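Two-component system sensor histidine kinase (Bacteroides thetaiotaomicron, PDB 3OTT) is probably a membrane-bound sensor histidine kinase that phosphorylates protein histidine using ATP, its extracellular portion, present here, being an apparent saccharide sensor. Local coordinates at residues B[190-195]-B[208-213]; B[366-371]-B[400-405]; B[474-479]-B[519-524]. One frame throughout, in Å; residues are numbered along the deposited sequence.

In the fold
Strand order and the repeated four-stranded antiparallel sheets show two beta-propellers in series, with the Y_Y_Y domain after them. From the N terminus, contact 1 comes first, closing the short hairpin of strands 193-199 and 204-209 within one blade of the first propeller. Contacts 2 and 3 follow in the second propeller. Contact 2 ties the loop after strand 359-361 to the start of strand 403-410, closing a loop that holds the first three strands of that blade. Contact 3 then brings together the first strands of two successive blades. The three lie in series, none within another; contacts 2 and 3 have centres about 29 Å apart, whereas contact 1 lies about 59 Å from contact 2.

Contact 1 (B[190-195]-B[208-213])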
ATOM      1  N   ASN B 190     -14.986  14.171  39.509  1.00 49.81           N
ATOM      2  CA  ASN B 190     -14.102  13.490  38.575  1.00 47.83           C
ATOM      3  C   ASN B 190     -14.676  13.532  37.174  1.00 44.87           C
ATOM      4  O   ASN B 190     -15.870  13.319  36.974  1.00 44.86           O
ATOM      5  CB  ASN B 190     -13.940  12.049  39.024  1.00 47.78           C
ATOM      6  CG  ASN B 190     -15.191  11.522  39.622  1.00 50.24           C
ATOM      7  OD1 ASN B 190     -15.278  11.349  40.842  1.00 55.13           O
ATOM      8  ND2 ASN B 190     -16.215  11.325  38.783  1.00 50.49           N
ATOM      9  N   LEU B 191     -13.833  13.806  36.193  1.00 41.65           N
ATOM     10  CA  LEU B 191     -14.352  13.825  34.864  1.00 38.98           C
ATOM     11  C   LEU B 191     -14.350  12.436  34.198  1.00 35.63           C
ATOM     12  O   LEU B 191     -13.307  11.935  33.821  1.00 35.15           O
ATOM     13  CB  LEU B 191     -13.682  14.912  34.029  1.00 39.34           C
ATOM     14  CG  LEU B 191     -14.588  15.399  32.900  1.00 40.41           C
ATOM     15  CD1 LEU B 191     -15.909  16.071  33.381  1.00 40.55           C
ATOM     16  CD2 LEU B 191     -13.773  16.368  32.038  1.00 42.42           C
ATOM     17  N   PHE B 192     -15.535  11.836  34.083  1.00 32.75           N
ATOM     18  CA  PHE B 192     -15.736  10.578  33.319  1.00 31.24           C
ATOM     19  C   PHE B 192     -15.269  10.753  31.913  1.00 26.36           C
ATOM     20  O   PHE B 192     -15.778  11.602  31.224  1.00 25.06           O
ATOM     21  CB  PHE B 192     -17.245  10.253  33.090  1.00 32.66           C
ATOM     22  CG  PHE B 192     -17.990   9.748  34.279  1.00 38.42           C
ATOM     23  CD1 PHE B 192     -18.266   8.365  34.405  1.00 45.46           C
ATOM     24  CD2 PHE B 192     -18.525  10.647  35.230  1.00 43.67           C
ATOM     25  CE1 PHE B 192     -19.011   7.845  35.500  1.00 45.91           C
ATOM     26  CE2 PHE B 192     -19.272  10.172  36.330  1.00 46.35           C
ATOM     27  CZ  PHE B 192     -19.517   8.748  36.471  1.00 48.64           C
ATOM     28  N   VAL B 193     -14.418   9.880  31.422  1.00 23.38           N
ATOM     29  CA  VAL B 193     -14.181   9.905  29.997  1.00 20.31           C
ATOM     30  C   VAL B 193     -14.774   8.663  29.373  1.00 20.99           C
ATOM     31  O   VAL B 193     -14.174   7.587  29.444  1.00 20.17           O
ATOM     32  CB  VAL B 193     -12.693  10.022  29.660  1.00 20.34           C
ATOM     33  CG1 VAL B 193     -12.471   9.773  28.163  1.00 14.79           C
ATOM     34  CG2 VAL B 193     -12.149  11.406  30.061  1.00 19.46           C
ATOM     35  N   ASN B 194     -15.941   8.820  28.740  1.00 21.31           N
ATOM     36  CA  ASN B 194     -16.701   7.699  28.199  1.00 20.87           C
ATOM     37  C   ASN B 194     -16.237   7.283  26.845  1.00 20.39           C
ATOM     38  O   ASN B 194     -16.511   6.134  26.415  1.00 20.23           O
ATOM     39  CB  ASN B 194     -18.171   8.055  27.946  1.00 22.20           C
ATOM     40  CG  ASN B 194     -18.869   8.620  29.129  1.00 26.33           C
ATOM     41  OD1 ASN B 194     -18.835   8.052  30.228  1.00 30.99           O
ATOM     42  ND2 ASN B 194     -19.545   9.756  28.916  1.00 30.53           N
ATOM     43  N   SER B 195     -15.604   8.194  26.102  1.00 18.83           N
ATOM     44  CA  SER B 195     -15.427   7.882  24.668  1.00 18.32           C
ATOM     45  C   SER B 195     -14.272   8.638  24.022  1.00 17.12           C
ATOM     46  O   SER B 195     -14.056   9.826  24.370  1.00 16.19           O
ATOM     47  CB  SER B 195     -16.726   8.215  23.911  1.00 18.41           C
ATOM     48  OG  SER B 195     -16.608   7.770  22.589  1.00 24.22           O
ATOM     49  N   GLY B 208     -15.056  12.431  24.599  1.00 16.13           N
ATOM     50  CA  GLY B 208     -16.413  12.678  25.086  1.00 15.76           C
ATOM     51  C   GLY B 208     -16.521  12.339  26.560  1.00 16.83           C
ATOM     52  O   GLY B 208     -16.096  11.280  27.021  1.00 16.93           O
ATOM     53  N   THR B 209     -17.102  13.264  27.292  1.00 17.64           N
ATOM     54  CA  THR B 209     -17.232  13.224  28.713  1.00 18.90           C
ATOM     55  C   THR B 209     -18.678  13.586  29.079  1.00 20.16           C
ATOM     56  O   THR B 209     -19.513  13.881  28.218  1.00 20.95           O
ATOM     57  CB  THR B 209     -16.286  14.277  29.391  1.00 19.73           C
ATOM     58  OG1 THR B 209     -16.720  15.607  29.060  1.00 22.97           O
ATOM     59  CG2 THR B 209     -14.807  14.123  28.982  1.00 17.86           C
ATOM     60  N   GLU B 210     -18.979  13.569  30.362  1.00 21.33           N
ATOM     61  CA  GLU B 210     -20.156  14.219  30.843  1.00 23.31           C
ATOM     62  C   GLU B 210     -19.933  15.705  30.735  1.00 23.18           C
ATOM     63  O   GLU B 210     -19.090  16.270  31.434  1.00 23.97           O
ATOM     64  CB  GLU B 210     -20.423  13.851  32.313  1.00 25.65           C
ATOM     65  CG  GLU B 210     -21.638  14.600  32.923  1.00 34.55           C
ATOM     66  CD  GLU B 210     -22.392  13.826  34.071  1.00 47.28           C
ATOM     67  OE1 GLU B 210     -22.146  12.591  34.268  1.00 49.28           O
ATOM     68  OE2 GLU B 210     -23.265  14.468  34.760  1.00 49.81           O
ATOM     69  N   GLY B 211     -20.684  16.343  29.848  1.00 22.55           N
ATOM     70  CA  GLY B 211     -20.746  17.794  29.792  1.00 22.83           C
ATOM     71  C   GLY B 211     -19.978  18.476  28.663  1.00 21.49           C
ATOM     72  O   GLY B 211     -20.210  19.642  28.385  1.00 22.97           O
ATOM     73  N   TYR B 212     -19.051  17.781  28.028  1.00 18.51           N
ATOM     74  CA  TYR B 212     -18.153  18.426  27.095  1.00 16.63           C
ATOM     75  C   TYR B 212     -17.717  17.427  26.078  1.00 15.53           C
ATOM     76  O   TYR B 212     -17.620  16.232  26.371  1.00 14.72           O
ATOM     77  CB  TYR B 212     -16.877  18.864  27.810  1.00 17.28           C
ATOM     78  CG  TYR B 212     -17.060  19.914  28.846  1.00 19.16           C
ATOM     79  CD1 TYR B 212     -17.301  19.574  30.172  1.00 19.17           C
ATOM     80  CD2 TYR B 212     -16.986  21.273  28.496  1.00 19.74           C
ATOM     81  CE1 TYR B 212     -17.484  20.568  31.152  1.00 21.07           C
ATOM     82  CE2 TYR B 212     -17.127  22.268  29.479  1.00 24.22           C
ATOM     83  CZ  TYR B 212     -17.396  21.914  30.785  1.00 22.21           C
ATOM     84  OH  TYR B 212     -17.503  22.919  31.735  1.00 26.90           O
ATOM     85  N   LEU B 213     -17.400  17.957  24.916  1.00 12.88           N
ATOM     86  CA  LEU B 213     -16.692  17.294  23.868  1.00 12.80           C
ATOM     87  C   LEU B 213     -15.338  18.100  23.656  1.00 12.84           C
ATOM     88  O   LEU B 213     -15.377  19.332  23.430  1.00 13.26           O
ATOM     89  CB  LEU B 213     -17.521  17.402  22.589  1.00 12.24           C
ATOM     90  CG  LEU B 213     -16.961  16.703  21.350  1.00 13.05           C
ATOM     91  CD1 LEU B 213     -16.630  15.211  21.631  1.00 12.10           C
ATOM     92  CD2 LEU B 213     -17.911  16.863  20.152  1.00 12.96           C
TER
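G208 is paired with two residues at once, N194 and S195, which makes a classic beta bulge in the hairpin. The carbonyl O of G208 takes the amide N of S195 at 3.3 Å and, more weakly, that of N194; in return G208 N reaches S195 O at 2.8 Å in a nearly straight bond (170° at the hydrogen). Before the bulge the chains are held differently. The carbonyl O of F192 sits 3.3 Å from CA of T209 in a CH...O contact, while the CG2 methyl of T209 packs on L191 CD2 (3.9 Å) and V193 CG2 (4.0 Å). L191 meets T209 at about a right angle: with CG anti to the backbone N (chi1 -153°), its branch reaches past T209 and puts CD1 3.7 Å from the carbonyl O of E210.

What positions T209 is the corner at E210 and G211. Its OG1, lying between the backbone N and the carbonyl carbon, donates to Y212 O at 2.9 Å, and T209 N donates to the same oxygen, so two bonds from one residue grip that carbonyl. G211 has a positive phi that suits glycine at the turn. The N194 amide lies near the T209-E210 backbone, and ND2 bonds I234 O. S195 and L213 both lean on L237 of strand 232-239, the first strand of the next blade, while Y212 packs on strand 222-229, the last strand of its own.

Contact 2 (B[366-371]-B[400-405])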
ATOM      1  N   LYS B 366      10.420  -4.706 -13.897  1.00 36.46           N
ATOM      2  CA  LYS B 366      11.191  -5.870 -14.297  1.00 38.05           C
ATOM      3  C   LYS B 366      10.388  -6.884 -15.120  1.00 36.56           C
ATOM      4  O   LYS B 366      10.941  -7.518 -15.995  1.00 38.87           O
ATOM      5  CB  LYS B 366      11.814  -6.562 -13.063  1.00 39.72           C
ATOM      6  CG  LYS B 366      12.875  -5.727 -12.310  1.00 43.93           C
ATOM      7  CD  LYS B 366      13.775  -4.903 -13.275  1.00 49.22           C
ATOM      8  CE  LYS B 366      15.161  -4.661 -12.667  1.00 52.23           C
ATOM      9  NZ  LYS B 366      16.178  -4.423 -13.746  1.00 54.42           N
ATOM     10  N   THR B 367       9.104  -7.037 -14.861  1.00 33.40           N
ATOM     11  CA  THR B 367       8.405  -8.169 -15.440  1.00 32.30           C
ATOM     12  C   THR B 367       7.518  -7.746 -16.567  1.00 28.95           C
ATOM     13  O   THR B 367       7.363  -8.499 -17.508  1.00 27.74           O
ATOM     14  CB  THR B 367       7.496  -8.847 -14.406  1.00 32.89           C
ATOM     15  OG1 THR B 367       8.220  -8.942 -13.197  1.00 35.13           O
ATOM     16  CG2 THR B 367       7.089 -10.250 -14.861  1.00 34.10           C
ATOM     17  N   TYR B 368       6.923  -6.558 -16.423  1.00 25.99           N
ATOM     18  CA  TYR B 368       5.958  -6.010 -17.361  1.00 24.39           C
ATOM     19  C   TYR B 368       6.343  -4.598 -17.830  1.00 24.29           C
ATOM     20  O   TYR B 368       5.670  -3.610 -17.495  1.00 23.49           O
ATOM     21  CB  TYR B 368       4.543  -6.043 -16.779  1.00 24.39           C
ATOM     22  CG  TYR B 368       4.075  -7.423 -16.354  1.00 25.49           C
ATOM     23  CD1 TYR B 368       3.813  -8.405 -17.301  1.00 27.39           C
ATOM     24  CD2 TYR B 368       3.933  -7.759 -15.002  1.00 26.78           C
ATOM     25  CE1 TYR B 368       3.414  -9.707 -16.919  1.00 27.61           C
ATOM     26  CE2 TYR B 368       3.532  -9.060 -14.619  1.00 30.03           C
ATOM     27  CZ  TYR B 368       3.259 -10.008 -15.597  1.00 29.21           C
ATOM     28  OH  TYR B 368       2.860 -11.286 -15.260  1.00 35.80           O
ATOM     29  N   PRO B 369       7.417  -4.495 -18.635  1.00 24.15           N
ATOM     30  CA  PRO B 369       7.869  -3.152 -19.003  1.00 23.31           C
ATOM     31  C   PRO B 369       7.033  -2.488 -20.083  1.00 22.73           C
ATOM     32  O   PRO B 369       6.315  -3.157 -20.806  1.00 23.56           O
ATOM     33  CB  PRO B 369       9.335  -3.378 -19.456  1.00 23.58           C
ATOM     34  CG  PRO B 369       9.375  -4.843 -19.933  1.00 23.37           C
ATOM     35  CD  PRO B 369       8.201  -5.566 -19.298  1.00 24.38           C
ATOM     36  N   LEU B 370       7.078  -1.162 -20.129  1.00 22.30           N
ATOM     37  CA  LEU B 370       6.560  -0.382 -21.232  1.00 22.31           C
ATOM     38  C   LEU B 370       7.630   0.568 -21.723  1.00 22.54           C
ATOM     39  O   LEU B 370       8.445   1.027 -20.928  1.00 24.24           O
ATOM     40  CB  LEU B 370       5.389   0.455 -20.797  1.00 21.19           C
ATOM     41  CG  LEU B 370       3.991  -0.037 -21.106  1.00 21.90           C
ATOM     42  CD1 LEU B 370       2.983   1.119 -20.911  1.00 18.00           C
ATOM     43  CD2 LEU B 370       3.932  -0.594 -22.472  1.00 18.79           C
ATOM     44  N   SER B 371       7.624   0.866 -23.013  1.00 21.81           N
ATOM     45  CA  SER B 371       8.566   1.821 -23.590  1.00 23.28           C
ATOM     46  C   SER B 371       8.489   3.202 -22.894  1.00 22.47           C
ATOM     47  O   SER B 371       9.498   3.884 -22.874  1.00 24.49           O
ATOM     48  CB  SER B 371       8.373   1.997 -25.123  1.00 21.82           C
ATOM     49  OG  SER B 371       6.983   2.276 -25.409  1.00 23.26           O
ATOM     50  N   ALA B 400      -0.642 -13.800 -25.678  1.00 27.35           N
ATOM     51  CA  ALA B 400      -0.093 -15.104 -25.266  1.00 28.78           C
ATOM     52  C   ALA B 400       1.097 -14.935 -24.357  1.00 29.00           C
ATOM     53  O   ALA B 400       1.238 -15.678 -23.408  1.00 31.29           O
ATOM     54  CB  ALA B 400       0.256 -15.971 -26.450  1.00 27.55           C
ATOM     55  N   THR B 401       1.934 -13.929 -24.602  1.00 29.00           N
ATOM     56  CA  THR B 401       3.117 -13.701 -23.741  1.00 28.03           C
ATOM     57  C   THR B 401       2.857 -12.628 -22.661  1.00 27.66           C
ATOM     58  O   THR B 401       3.659 -12.450 -21.712  1.00 28.15           O
ATOM     59  CB  THR B 401       4.342 -13.255 -24.563  1.00 28.00           C
ATOM     60  OG1 THR B 401       4.122 -11.941 -25.099  1.00 24.94           O
ATOM     61  CG2 THR B 401       4.667 -14.268 -25.707  1.00 28.52           C
ATOM     62  N   ARG B 402       1.783 -11.880 -22.840  1.00 25.52           N
ATOM     63  CA  ARG B 402       1.398 -10.872 -21.864  1.00 25.66           C
ATOM     64  C   ARG B 402       2.405  -9.725 -21.878  1.00 24.54           C
ATOM     65  O   ARG B 402       2.673  -9.127 -20.874  1.00 24.63           O
ATOM     66  CB  ARG B 402       1.181 -11.508 -20.480  1.00 25.58           C
ATOM     67  CG  ARG B 402      -0.128 -12.379 -20.405  1.00 30.55           C
ATOM     68  CD  ARG B 402      -0.353 -13.169 -19.076  1.00 39.23           C
ATOM     69  NE  ARG B 402       0.815 -13.990 -18.715  1.00 46.87           N
ATOM     70  CZ  ARG B 402       1.501 -13.918 -17.564  1.00 50.19           C
ATOM     71  NH1 ARG B 402       1.126 -13.093 -16.587  1.00 51.44           N
ATOM     72  NH2 ARG B 402       2.558 -14.704 -17.368  1.00 51.35           N
ATOM     73  N   GLN B 403       2.976  -9.475 -23.053  1.00 23.95           N
ATOM     74  CA  GLN B 403       3.993  -8.460 -23.245  1.00 23.61           C
ATOM     75  C   GLN B 403       3.605  -7.576 -24.440  1.00 22.76           C
ATOM     76  O   GLN B 403       2.940  -8.059 -25.408  1.00 23.17           O
ATOM     77  CB  GLN B 403       5.404  -9.065 -23.440  1.00 23.72           C
ATOM     78  CG  GLN B 403       5.980  -9.885 -22.256  1.00 25.37           C
ATOM     79  CD  GLN B 403       6.178  -9.068 -20.965  1.00 28.55           C
ATOM     80  OE1 GLN B 403       6.448  -7.861 -20.994  1.00 31.59           O
ATOM     81  NE2 GLN B 403       6.031  -9.713 -19.845  1.00 24.34           N
ATOM     82  N   PHE B 404       3.973  -6.294 -24.355  1.00 20.23           N
ATOM     83  CA  PHE B 404       3.914  -5.379 -25.529  1.00 20.10           C
ATOM     84  C   PHE B 404       5.089  -5.519 -26.474  1.00 20.62           C
ATOM     85  O   PHE B 404       6.194  -5.845 -26.052  1.00 22.50           O
ATOM     86  CB  PHE B 404       3.745  -3.906 -25.097  1.00 18.07           C
ATOM     87  CG  PHE B 404       2.374  -3.645 -24.561  1.00 16.99           C
ATOM     88  CD1 PHE B 404       1.305  -3.363 -25.442  1.00 16.06           C
ATOM     89  CD2 PHE B 404       2.111  -3.825 -23.234  1.00 11.31           C
ATOM     90  CE1 PHE B 404       0.048  -3.204 -24.957  1.00 13.64           C
ATOM     91  CE2 PHE B 404       0.834  -3.674 -22.742  1.00 11.10           C
ATOM     92  CZ  PHE B 404      -0.190  -3.369 -23.586  1.00 12.25           C
ATOM     93  N   ILE B 405       4.818  -5.301 -27.759  1.00 20.01           N
ATOM     94  CA  ILE B 405       5.836  -5.283 -28.811  1.00 19.99           C
ATOM     95  C   ILE B 405       5.898  -3.832 -29.268  1.00 18.67           C
ATOM     96  O   ILE B 405       4.874  -3.256 -29.642  1.00 17.95           O
ATOM     97  CB  ILE B 405       5.438  -6.161 -30.038  1.00 20.51           C
ATOM     98  CG1 ILE B 405       5.594  -7.635 -29.732  1.00 25.67           C
ATOM     99  CG2 ILE B 405       6.301  -5.825 -31.284  1.00 19.14           C
ATOM    100  CD1 ILE B 405       4.369  -8.282 -29.285  1.00 31.03           C
TER
HETATM  101  O   HOH W   1       5.528  -5.641 -22.120  1.00  6.29           O
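Y368, P369 and L370 run alongside R402, Q403 and F404 where the loop leading into a second-propeller blade passes that blade's fourth strand, 403-410. R402 and Q403 form a G1 beta bulge opposite D398, and the positive phi of R402 at its first position fits that motif.

Two direct hydrogen bonds cross the contact. Q403 NE2 donates to T367 O at 3.0 Å, meeting it in the carbonyl plane (C=O...N angle 158°). Farther out, R402 NH1 reaches Y368 OH at 2.8 Å, but the bond is bent and weak, and the guanidinium and phenol planes stand 70° apart. A water supplies a further link, donating to P369 O and to Q403 OE1 and accepting from F404 N, so the glutamine amide is engaged at both its ends.

The remaining contacts gather round the rings. The Q403 amide and Y368 ring planes are nearly parallel, yet NE2 comes in obliquely, 3.6 Å from CD1, and no stack forms; a bend at chi2 (-62°) turns the amide back to the loop. R402 O lies at the edge of the same ring and is hydrogen-bonded to the hydroxyl of Y361, whose ring meets those of both Y368 and F404 edge-to-face. The apolar contact is at the buried end, where L370 CD2 approaches F404 CD2 obliquely at 3.8 Å.

Contact 3 (B[474-479]-B[519-524]); sequences INQIIP and PNYLLC
Q476 lays its amide nitrogen on the ring of Y521: NE2 stands 3.5 Å above the ring plane, over its centre, as in an amino-aromatic contact. Both side chains bend to meet. Q476 sends CG beside its own backbone N and then kinks at chi2 (140°), which carries the amide across to strand 519-524. The CB of Y521 points away from strand 474-479, but a chi1 of -149° swings the ring back beneath the amide, and the tyrosine also touches S563 and M564 of strand 561-567. NE2 also comes within 3.1 Å of L522 O, though the angle is too poor for a hydrogen bond.

No backbone or side-chain hydrogen bond joins the two strands. They are the first strands of successive propeller blades, running nearly parallel (19° between directions) with axes 7.3 Å apart, so the blades meet here through side chains. Each is kinked by a classic beta bulge against the second strand of its own blade, N475 and Q476 opposite L488, N520 and Y521 opposite G533.

Farther along, I478 divides its branches. CG2, anti to the backbone N, packs on C524 CB at 3.8 Å; CG1 takes the other branch and slides past L522 in the opposite direction, its 3.4 Å approach to L522 CD1 being closer than two carbons normally sit. Both second torsions lie off the usual staggered values, so the fine detail of this tight spot is less certain. From CG1 the chain goes on to place CD1 3.8 Å from L523 CA, over the backbone of the partner strand, and Y423 of strand 421-426 touches both Q476 and I478.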
ATOM      1  N   ILE B 474      -0.770  16.941 -33.856  1.00 22.90           N
ATOM      2  CA  ILE B 474      -2.080  16.366 -34.107  1.00 24.16           C
ATOM      3  C   ILE B 474      -2.589  15.587 -32.891  1.00 24.98           C
ATOM      4  O   ILE B 474      -1.910  14.687 -32.404  1.00 25.12           O
ATOM      5  CB  ILE B 474      -2.056  15.577 -35.402  1.00 23.64           C
ATOM      6  CG1 ILE B 474      -1.963  16.563 -36.576  1.00 26.51           C
ATOM      7  CG2 ILE B 474      -3.401  14.966 -35.659  1.00 23.51           C
ATOM      8  CD1 ILE B 474      -0.714  16.836 -37.102  1.00 23.80           C
ATOM      9  N   ASN B 475      -3.747  15.975 -32.366  1.00 26.63           N
ATOM     10  CA  ASN B 475      -4.305  15.344 -31.179  1.00 27.89           C
ATOM     11  C   ASN B 475      -5.086  14.065 -31.454  1.00 27.72           C
ATOM     12  O   ASN B 475      -4.875  13.117 -30.750  1.00 30.18           O
ATOM     13  CB  ASN B 475      -5.149  16.313 -30.309  1.00 28.56           C
ATOM     14  CG  ASN B 475      -4.285  17.222 -29.330  1.00 36.21           C
ATOM     15  OD1 ASN B 475      -3.227  17.747 -29.687  1.00 41.90           O
ATOM     16  ND2 ASN B 475      -4.799  17.427 -28.107  1.00 40.25           N
ATOM     17  N   GLN B 476      -6.040  14.075 -32.391  1.00 26.70           N
ATOM     18  CA  GLN B 476      -6.999  12.969 -32.664  1.00 24.97           C
ATOM     19  C   GLN B 476      -7.376  12.959 -34.158  1.00 22.79           C
ATOM     20  O   GLN B 476      -7.552  14.017 -34.792  1.00 21.64           O
ATOM     21  CB  GLN B 476      -8.336  13.167 -31.945  1.00 25.29           C
ATOM     22  CG  GLN B 476      -8.373  12.840 -30.482  1.00 30.18           C
ATOM     23  CD  GLN B 476      -9.189  13.849 -29.679  1.00 34.15           C
ATOM     24  OE1 GLN B 476      -8.847  15.019 -29.617  1.00 38.11           O
ATOM     25  NE2 GLN B 476     -10.240  13.398 -29.061  1.00 35.24           N
ATOM     26  N   ILE B 477      -7.507  11.762 -34.702  1.00 20.27           N
ATOM     27  CA  ILE B 477      -7.836  11.587 -36.094  1.00 18.69           C
ATOM     28  C   ILE B 477      -9.001  10.595 -36.063  1.00 19.50           C
ATOM     29  O   ILE B 477      -8.891   9.579 -35.401  1.00 19.12           O
ATOM     30  CB  ILE B 477      -6.622  11.090 -36.928  1.00 17.79           C
ATOM     31  CG1 ILE B 477      -5.910   9.888 -36.250  1.00 17.38           C
ATOM     32  CG2 ILE B 477      -5.586  12.205 -37.109  1.00 14.95           C
ATOM     33  CD1 ILE B 477      -4.718   9.276 -37.014  1.00 14.66           C
ATOM     34  N   ILE B 478     -10.108  10.898 -36.756  1.00 20.45           N
ATOM     35  CA  ILE B 478     -11.318  10.071 -36.726  1.00 22.44           C
ATOM     36  C   ILE B 478     -11.935   9.812 -38.132  1.00 23.42           C
ATOM     37  O   ILE B 478     -12.209  10.765 -38.883  1.00 23.90           O
ATOM     38  CB  ILE B 478     -12.347  10.666 -35.718  1.00 23.87           C
ATOM     39  CG1 ILE B 478     -11.605  11.002 -34.399  1.00 24.69           C
ATOM     40  CG2 ILE B 478     -13.547   9.702 -35.518  1.00 27.13           C
ATOM     41  CD1 ILE B 478     -12.306  10.793 -33.143  1.00 28.00           C
ATOM     42  N   PRO B 479     -12.100   8.526 -38.523  1.00 23.56           N
ATOM     43  CA  PRO B 479     -12.822   8.265 -39.769  1.00 24.20           C
ATOM     44  C   PRO B 479     -14.308   8.637 -39.670  1.00 24.47           C
ATOM     45  O   PRO B 479     -14.913   8.536 -38.621  1.00 23.43           O
ATOM     46  CB  PRO B 479     -12.666   6.731 -39.997  1.00 24.07           C
ATOM     47  CG  PRO B 479     -12.440   6.157 -38.627  1.00 24.74           C
ATOM     48  CD  PRO B 479     -11.689   7.277 -37.842  1.00 23.83           C
ATOM     49  N   PRO B 519     -10.607  24.522 -31.086  1.00 21.88           N
ATOM     50  CA  PRO B 519     -11.075  23.175 -30.686  1.00 20.50           C
ATOM     51  C   PRO B 519     -10.023  22.401 -29.947  1.00 19.50           C
ATOM     52  O   PRO B 519      -8.853  22.580 -30.215  1.00 18.96           O
ATOM     53  CB  PRO B 519     -11.372  22.456 -32.032  1.00 17.94           C
ATOM     54  CG  PRO B 519     -10.696  23.261 -33.113  1.00 19.83           C
ATOM     55  CD  PRO B 519     -10.315  24.624 -32.545  1.00 22.81           C
ATOM     56  N   ASN B 520     -10.435  21.526 -29.047  1.00 20.15           N
ATOM     57  CA  ASN B 520      -9.474  20.677 -28.383  1.00 23.04           C
ATOM     58  C   ASN B 520     -10.018  19.269 -28.127  1.00 22.18           C
ATOM     59  O   ASN B 520      -9.407  18.521 -27.408  1.00 23.00           O
ATOM     60  CB  ASN B 520      -8.990  21.305 -27.057  1.00 23.91           C
ATOM     61  CG  ASN B 520     -10.035  21.161 -25.953  1.00 30.05           C
ATOM     62  OD1 ASN B 520     -11.220  21.444 -26.181  1.00 31.97           O
ATOM     63  ND2 ASN B 520      -9.615  20.665 -24.767  1.00 31.80           N
ATOM     64  N   TYR B 521     -11.131  18.904 -28.747  1.00 21.38           N
ATOM     65  CA  TYR B 521     -11.644  17.570 -28.608  1.00 21.88           C
ATOM     66  C   TYR B 521     -12.483  17.195 -29.789  1.00 22.16           C
ATOM     67  O   TYR B 521     -13.273  18.006 -30.287  1.00 22.71           O
ATOM     68  CB  TYR B 521     -12.498  17.374 -27.329  1.00 21.91           C
ATOM     69  CG  TYR B 521     -12.376  15.952 -26.812  1.00 24.41           C
ATOM     70  CD1 TYR B 521     -13.184  14.929 -27.304  1.00 25.83           C
ATOM     71  CD2 TYR B 521     -11.414  15.618 -25.827  1.00 26.72           C
ATOM     72  CE1 TYR B 521     -13.017  13.581 -26.853  1.00 27.89           C
ATOM     73  CE2 TYR B 521     -11.263  14.310 -25.367  1.00 26.50           C
ATOM     74  CZ  TYR B 521     -12.064  13.288 -25.874  1.00 27.97           C
ATOM     75  OH  TYR B 521     -11.913  11.966 -25.391  1.00 28.93           O
ATOM     76  N   LEU B 522     -12.380  15.934 -30.185  1.00 21.41           N
ATOM     77  CA  LEU B 522     -13.113  15.457 -31.354  1.00 21.61           C
ATOM     78  C   LEU B 522     -13.606  14.010 -31.210  1.00 21.08           C
ATOM     79  O   LEU B 522     -12.914  13.191 -30.666  1.00 19.63           O
ATOM     80  CB  LEU B 522     -12.238  15.614 -32.584  1.00 19.25           C
ATOM     81  CG  LEU B 522     -12.637  15.589 -34.066  1.00 23.93           C
ATOM     82  CD1 LEU B 522     -12.110  14.374 -34.706  1.00 26.10           C
ATOM     83  CD2 LEU B 522     -14.083  15.887 -34.486  1.00 22.22           C
ATOM     84  N   LEU B 523     -14.821  13.746 -31.696  1.00 22.23           N
ATOM     85  CA  LEU B 523     -15.437  12.430 -31.673  1.00 23.88           C
ATOM     86  C   LEU B 523     -16.534  12.277 -32.738  1.00 24.95           C
ATOM     87  O   LEU B 523     -17.060  13.273 -33.250  1.00 24.35           O
ATOM     88  CB  LEU B 523     -15.928  12.042 -30.263  1.00 24.12           C
ATOM     89  CG  LEU B 523     -17.190  12.484 -29.511  1.00 25.23           C
ATOM     90  CD1 LEU B 523     -18.521  12.101 -30.241  1.00 30.13           C
ATOM     91  CD2 LEU B 523     -17.239  11.831 -28.125  1.00 24.10           C
ATOM     92  N   CYS B 524     -16.817  11.021 -33.092  1.00 25.73           N
ATOM     93  CA  CYS B 524     -17.898  10.666 -34.027  1.00 27.52           C
ATOM     94  C   CYS B 524     -18.861   9.746 -33.305  1.00 27.47           C
ATOM     95  O   CYS B 524     -18.429   8.820 -32.624  1.00 27.80           O
ATOM     96  CB  CYS B 524     -17.370   9.937 -35.256  1.00 27.94           C
ATOM     97  SG  CYS B 524     -18.607   9.712 -36.662  1.00 33.19           S
TER